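Local atomic coordinates of 3-dehydroquinate dehydratase (Zymomonas mobilis subsp. mobilis, PDB entry 6SMF), a protein that probably catalyses the trans-dehydration of 3-dehydroquinate to 3-dehydroshikimate through an enolate intermediate, the third step of chorismate biosynthesis. Residues A[31-34]-A[35-38]; A[135-138]-A[139-142]. One frame throughout, in Å; residues are numbered along the deposited sequence.

In the fold
Both contacts are local, each at the amino-terminal end of a helix, and they come in series along the chain: contact 1 opens helix 34-48 and contact 2 opens helix 136-147. Their centres lie about 12 Å apart, and the two helix starts touch, with Ala136 CB 3.4 Å from Gln32 OE1 and 3.7 Å from Ile37 CG1. Helix 34-48 leads into strand 51-56, whereas helix 136-147 follows strand 129-132, the two outermost strands of the chain's own parallel sheet, in the flavodoxin-like fold of type II dehydroquinases. Ile37 and Tyr139 both pack on Leu108, a predicted substrate-binding residue, so the paired helix starts border the probable active site.

Contact 1: residues A[31-34]-A[35-38]; sequences HQTL and EDIA
Thr33 and Asp36 are brought together by two first torsions: Thr33 OG1 sits between its own backbone N and carbonyl carbon (chi1 73°), and Asp36 CG lies opposite its carbonyl carbon, beside its N (chi1 -72°). The result is a capping box. From the N-cap, Thr33 OG1 accepts a nearly straight bond from Asp36 N, 3.2 Å away, while Asp36 reaches back so that its OD2 accepts from Thr33 N at 3.2 Å. This second donor approaches from above the carboxylate plane, 37° out of it. A water accepts from Glu35 N at 2.9 Å and bonds weakly to Thr33 OG1, occupying another amide of the first turn. Regular helical bonding starts with Ile37 N to Thr33 O (3.3 Å) and continues with Ala38 N to Leu34 O (3.0 Å).

Gln32 packs against Ile37. Its extended chain crosses Ile37 at about a right angle, and CD lies 4.0 Å from Ile37 CG1; nearer its base, CG meets Asp36 CB. Ile37 is buried and also touches Leu21, while Leu34 and Ala38 rest on strand 51-56 through Gln56 and Ile54.

Chemically, side-chain oxygens and water serve early amides that have no preceding helical turn to supply carbonyls. The carboxylate of Asp36 also lies where its negative charge should interact favourably with the positive end of the helix dipole.

Contact 2: residues A[135-138]-A[139-142]; sequences GAES and YSLA
Glu137 and Ser140 join their side chains one turn apart on the exposed flank of helix 136-147. The bend of the glutamate at chi2 (-42°) carries its carboxylate forward along the helix, to the next turn and Ser140. Ser140 OG donates to Glu137 OE1 across a short 2.6 Å, approaching from above the carboxylate plane, 45° out of it. The serine reaches this position with an unusual chi1 of 104°, away from the normal staggered values. The Glu137 side chain also touches Lys40 of helix 34-48.

Leu141 CG lies beside its own backbone N, which brings CG and the CD1 branch against the preceding turn: CG is 3.3 Å and CD1 3.4 Å from Glu137 O, the carbonyl that also receives Leu141 N at 3.0 Å. Its hydrophobic neighbours include Ile131 and Phe134 of the same chain, and Ala145 of a second subunit.

Tyr139 extends inward, its CG beside the backbone N and anti to the carbonyl carbon, which puts the CD1 edge of the ring by Ala136 O; this oxygen lies in the ring plane, 3.9 Å from CD1. That same carbonyl accepts Ser140 N at 3.2 Å and, weakly, Tyr139 N. The buried Ser138 hydroxyl bonds to His107 O and Phe134 N, tying the helix start to the backbone of His107, the predicted proton donor.

The phenol of Tyr139 bonds to Asn14 OD1 and Asn81 ND2. Since Asn81 is a predicted substrate-binding residue, Tyr139 is placed as a second-shell group that can hold the amide in position.

Contact 1: residues A[31-34]-A[35-38]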
loop_
_atom_site.group_PDB
_atom_site.type_symbol
_atom_site.label_atom_id
_atom_site.label_comp_id
_atom_site.label_asym_id
_atom_site.label_seq_id
_atom_site.Cartn_x
_atom_site.Cartn_y
_atom_site.Cartn_z
ATOM N N HIS A 31 1.783 28.650 -28.373
ATOM C CA HIS A 31 2.499 29.094 -29.623
ATOM C C HIS A 31 3.808 28.374 -29.990
ATOM O O HIS A 31 3.964 27.992 -31.166
ATOM C CB HIS A 31 2.710 30.645 -29.696
ATOM C CG HIS A 31 1.419 31.396 -29.837
ATOM N ND1 HIS A 31 0.701 31.392 -31.018
ATOM C CD2 HIS A 31 0.645 32.026 -28.918
ATOM C CE1 HIS A 31 -0.446 32.022 -30.834
ATOM N NE2 HIS A 31 -0.506 32.419 -29.545
ATOM N N GLN A 32 4.759 28.276 -29.072
ATOM C CA GLN A 32 6.135 27.810 -29.386
ATOM C C GLN A 32 6.156 26.313 -29.724
ATOM O O GLN A 32 5.504 25.534 -28.992
ATOM C CB GLN A 32 7.005 28.097 -28.175
ATOM C CG GLN A 32 8.471 27.813 -28.407
ATOM C CD GLN A 32 9.255 28.284 -27.213
ATOM O OE1 GLN A 32 9.028 27.797 -26.102
ATOM N NE2 GLN A 32 10.208 29.181 -27.447
ATOM N N THR A 33 6.938 25.922 -30.741
ATOM C CA THR A 33 7.028 24.540 -31.307
ATOM C C THR A 33 8.387 23.903 -31.010
ATOM O O THR A 33 9.276 24.623 -30.549
ATOM C CB THR A 33 6.852 24.515 -32.827
ATOM O OG1 THR A 33 8.052 25.053 -33.357
ATOM C CG2 THR A 33 5.660 25.302 -33.289
ATOM N N LEU A 34 8.535 22.604 -31.297
ATOM C CA LEU A 34 9.783 21.862 -30.959
ATOM C C LEU A 34 10.904 22.362 -31.885
ATOM O O LEU A 34 12.043 22.431 -31.397
ATOM C CB LEU A 34 9.578 20.339 -31.033
ATOM C CG LEU A 34 10.773 19.499 -30.555
ATOM C CD1 LEU A 34 11.063 19.717 -29.071
ATOM C CD2 LEU A 34 10.559 18.006 -30.799
ATOM N N GLU A 35 10.583 22.710 -33.137
ATOM C CA GLU A 35 11.546 23.317 -34.106
ATOM C C GLU A 35 12.073 24.656 -33.547
ATOM O O GLU A 35 13.316 24.859 -33.501
ATOM C CB GLU A 35 10.930 23.561 -35.495
ATOM C CG GLU A 35 11.036 22.394 -36.468
ATOM C CD GLU A 35 12.426 22.069 -37.022
ATOM O OE1 GLU A 35 12.836 22.756 -38.014
ATOM O OE2 GLU A 35 13.095 21.117 -36.461
ATOM N N ASP A 36 11.163 25.529 -33.118
ATOM C CA ASP A 36 11.494 26.855 -32.527
ATOM C C ASP A 36 12.551 26.652 -31.434
ATOM O O ASP A 36 13.507 27.424 -31.369
ATOM C CB ASP A 36 10.267 27.574 -31.953
ATOM C CG ASP A 36 9.283 28.128 -32.966
ATOM O OD1 ASP A 36 9.679 28.404 -34.148
ATOM O OD2 ASP A 36 8.130 28.306 -32.546
ATOM N N ILE A 37 12.394 25.624 -30.614
ATOM C CA ILE A 37 13.303 25.334 -29.471
ATOM C C ILE A 37 14.654 24.843 -30.017
ATOM O O ILE A 37 15.703 25.301 -29.490
ATOM C CB ILE A 37 12.615 24.352 -28.500
ATOM C CG1 ILE A 37 11.549 25.095 -27.697
ATOM C CG2 ILE A 37 13.612 23.654 -27.598
ATOM C CD1 ILE A 37 10.728 24.218 -26.791
ATOM N N ALA A 38 14.620 23.957 -31.024
ATOM C CA ALA A 38 15.799 23.473 -31.779
ATOM C C ALA A 38 16.572 24.675 -32.341
ATOM O O ALA A 38 17.827 24.689 -32.253
ATOM C CB ALA A 38 15.372 22.519 -32.870
HETATM O O HOH W 1 8.104 21.919 -34.444
#

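Contact 2: residues A[135-138]-A[139-142]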
loop_
_atom_site.group_PDB
_atom_site.type_symbol
_atom_site.label_atom_id
_atom_site.label_comp_id
_atom_site.label_asym_id
_atom_site.label_seq_id
_atom_site.Cartn_x
_atom_site.Cartn_y
_atom_site.Cartn_z
ATOM N N GLY A 135 9.756 25.947 -19.359
ATOM C CA GLY A 135 9.496 25.757 -20.796
ATOM C C GLY A 135 10.799 25.554 -21.548
ATOM O O GLY A 135 11.631 24.717 -21.100
ATOM N N ALA A 136 10.992 26.299 -22.640
ATOM C CA ALA A 136 12.190 26.232 -23.506
ATOM C C ALA A 136 13.460 26.580 -22.708
ATOM O O ALA A 136 14.507 25.983 -22.969
ATOM C CB ALA A 136 12.011 27.177 -24.660
ATOM N N GLU A 137 13.346 27.531 -21.772
ATOM C CA GLU A 137 14.456 27.941 -20.866
ATOM C C GLU A 137 14.998 26.712 -20.120
ATOM O O GLU A 137 16.177 26.778 -19.792
ATOM C CB GLU A 137 14.048 29.087 -19.923
ATOM C CG GLU A 137 13.987 30.459 -20.593
ATOM C CD GLU A 137 15.131 30.813 -21.573
ATOM O OE1 GLU A 137 16.345 30.690 -21.175
ATOM O OE2 GLU A 137 14.833 31.169 -22.771
ATOM N N SER A 138 14.202 25.660 -19.859
ATOM C CA SER A 138 14.683 24.391 -19.249
ATOM C C SER A 138 15.839 23.827 -20.102
ATOM O O SER A 138 16.890 23.474 -19.557
ATOM C CB SER A 138 13.580 23.351 -19.027
ATOM O OG SER A 138 12.663 23.740 -17.997
ATOM N N TYR A 139 15.659 23.757 -21.406
ATOM C CA TYR A 139 16.704 23.306 -22.360
ATOM C C TYR A 139 17.898 24.277 -22.355
ATOM O O TYR A 139 19.056 23.806 -22.294
ATOM C CB TYR A 139 16.121 23.176 -23.775
ATOM C CG TYR A 139 15.145 22.033 -23.935
ATOM C CD1 TYR A 139 13.793 22.209 -23.672
ATOM C CD2 TYR A 139 15.566 20.790 -24.391
ATOM C CE1 TYR A 139 12.888 21.185 -23.856
ATOM C CE2 TYR A 139 14.662 19.760 -24.582
ATOM C CZ TYR A 139 13.330 19.958 -24.296
ATOM O OH TYR A 139 12.435 18.944 -24.450
ATOM N N SER A 140 17.653 25.589 -22.442
ATOM C CA SER A 140 18.732 26.596 -22.553
ATOM C C SER A 140 19.650 26.476 -21.319
ATOM O O SER A 140 20.887 26.429 -21.512
ATOM C CB SER A 140 18.200 28.010 -22.851
ATOM O OG SER A 140 18.197 28.886 -21.729
ATOM N N LEU A 141 19.090 26.385 -20.111
ATOM C CA LEU A 141 19.835 26.213 -18.824
ATOM C C LEU A 141 20.646 24.915 -18.841
ATOM O O LEU A 141 21.827 24.899 -18.388
ATOM C CB LEU A 141 18.846 26.163 -17.665
ATOM C CG LEU A 141 18.182 27.487 -17.294
ATOM C CD1 LEU A 141 16.907 27.232 -16.499
ATOM C CD2 LEU A 141 19.127 28.334 -16.473
ATOM N N ALA A 142 20.017 23.860 -19.326
ATOM C CA ALA A 142 20.620 22.518 -19.465
ATOM C C ALA A 142 21.831 22.642 -20.400
ATOM O O ALA A 142 22.894 22.116 -20.066
ATOM C CB ALA A 142 19.562 21.555 -19.973
#